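Side-chain contact in aromatic-ring-hydroxylating dioxygenase beta subunit (Catenulispora acidiphila, PDB 6VW4), which is of unknown function but binds a benzoisochromene acetic acid in the pocket of its NTF2-like fold, possibly acting in polyketide biosynthesis: residues A12-H17 with D122-G127. Sequence-based numbering, arbitrary orientation.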
# COMPACT_ATOMS: atom_id res chain seq x y z
N ALA A 12 9.25 10.42 0.81
CA ALA A 12 9.73 9.26 1.57
C ALA A 12 9.76 9.52 3.08
O ALA A 12 9.48 8.62 3.88
CB ALA A 12 11.13 8.86 1.08
N GLU A 13 10.14 10.73 3.49
CA GLU A 13 10.16 11.04 4.92
C GLU A 13 8.75 10.97 5.52
O GLU A 13 8.58 10.48 6.65
CB GLU A 13 10.77 12.42 5.13
CG GLU A 13 11.43 12.60 6.48
CD GLU A 13 11.85 14.05 6.79
OE1 GLU A 13 11.93 14.90 5.88
OE2 GLU A 13 12.07 14.32 7.99
N VAL A 14 7.73 11.45 4.81
CA VAL A 14 6.35 11.34 5.33
C VAL A 14 5.93 9.87 5.45
O VAL A 14 5.36 9.45 6.47
CB VAL A 14 5.36 12.13 4.46
CG1 VAL A 14 3.90 11.81 4.93
CG2 VAL A 14 5.66 13.63 4.52
N GLN A 15 6.23 9.06 4.43
CA GLN A 15 5.88 7.64 4.51
C GLN A 15 6.57 6.97 5.69
O GLN A 15 5.95 6.15 6.39
CB GLN A 15 6.27 6.93 3.22
CG GLN A 15 5.63 7.43 2.00
CD GLN A 15 6.26 6.80 0.76
OE1 GLN A 15 7.36 7.19 0.30
NE2 GLN A 15 5.59 5.81 0.22
N GLN A 16 7.85 7.29 5.92
CA GLN A 16 8.59 6.70 7.04
C GLN A 16 7.96 7.09 8.36
O GLN A 16 7.83 6.26 9.28
CB GLN A 16 10.06 7.13 6.99
CG GLN A 16 10.85 6.84 8.28
CD GLN A 16 11.61 5.50 8.23
OE1 GLN A 16 11.50 4.75 7.27
NE2 GLN A 16 12.37 5.21 9.28
N HIS A 17 7.63 8.37 8.50
CA HIS A 17 7.00 8.88 9.71
C HIS A 17 5.63 8.23 9.91
O HIS A 17 5.30 7.79 11.01
CB HIS A 17 6.88 10.42 9.59
CG HIS A 17 6.09 11.07 10.68
ND1 HIS A 17 6.58 11.28 11.95
CD2 HIS A 17 4.83 11.60 10.67
CE1 HIS A 17 5.65 11.87 12.69
NE2 HIS A 17 4.59 12.10 11.92
N ASP A 122 -3.55 14.59 6.68
CA ASP A 122 -2.60 14.93 7.71
C ASP A 122 -2.01 16.30 7.39
O ASP A 122 -1.86 16.66 6.22
CB ASP A 122 -1.44 13.93 7.79
CG ASP A 122 -1.77 12.70 8.58
OD1 ASP A 122 -2.88 12.65 9.17
OD2 ASP A 122 -0.90 11.80 8.63
N VAL A 123 -1.64 17.04 8.44
CA VAL A 123 -0.79 18.22 8.30
C VAL A 123 0.45 17.98 9.17
O VAL A 123 0.33 17.67 10.36
CB VAL A 123 -1.50 19.51 8.72
CG1 VAL A 123 -0.51 20.67 8.64
CG2 VAL A 123 -2.73 19.78 7.80
N LEU A 124 1.63 18.05 8.55
CA LEU A 124 2.89 17.82 9.25
C LEU A 124 3.70 19.11 9.28
O LEU A 124 3.63 19.94 8.37
CB LEU A 124 3.75 16.73 8.58
CG LEU A 124 3.05 15.35 8.67
CD1 LEU A 124 2.44 15.01 7.32
CD2 LEU A 124 3.93 14.22 9.03
N VAL A 125 4.47 19.25 10.36
CA VAL A 125 5.41 20.33 10.57
C VAL A 125 6.72 19.70 11.02
O VAL A 125 6.79 18.51 11.35
CB VAL A 125 4.94 21.36 11.63
CG1 VAL A 125 3.72 22.07 11.17
CG2 VAL A 125 4.68 20.70 12.93
N ARG A 126 7.78 20.49 10.98
CA ARG A 126 9.08 20.04 11.43
C ARG A 126 9.33 20.58 12.83
O ARG A 126 9.06 21.75 13.12
CB ARG A 126 10.16 20.51 10.45
CG ARG A 126 11.21 19.48 10.28
CD ARG A 126 12.10 19.86 9.15
NE ARG A 126 11.67 19.34 7.86
CZ ARG A 126 11.74 18.06 7.52
NH1 ARG A 126 12.19 17.17 8.39
NH2 ARG A 126 11.33 17.68 6.30
N GLY A 127 9.82 19.72 13.71
CA GLY A 127 10.19 20.14 15.04
C GLY A 127 11.57 20.80 15.11
O GLY A 127 12.29 20.96 14.12
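Arg126 meets Glu13 end-on in a two-pronged salt bridge: NH2 bonds OE1 of Glu13 at 2.9 Å, and NH1 bonds OE2 of Glu13, also at 2.9 Å. Both bonds run fairly straight, and the carboxylate and guanidinium planes lie only 25° apart. OE2 offers its syn lone pair, whereas NH2 meets OE1 on the syn side but somewhat out of the carboxylate plane. With CG anti to the backbone N (chi1 -153°) and an extended chain beyond, Glu13 reaches out from helix 8-26 to the end of strand 111-126. Arg126 NH1 also bonds Gly130 O, which helps fix the guanidinium's rotation. Were Glu13 replaced by an alanine, both bonds would go, and the guanidinium would probably lose its charge mate and turn more freely, though still bonded to Gly130 O. Farther in, Leu124 points at the helix: its CD2 approaches the His17 ring obliquely, while its CD1 lies 4.3 Å from Val14 CG1. His17 NE2 is hydrogen-bonded to Thr134 OG1 of the adjacent strand. Helix and sheet of the NTF2-like fold are thus joined by Val14 and Leu124 beside a tethered histidine, with a two-bond charge pair tying them together at the more exposed margin.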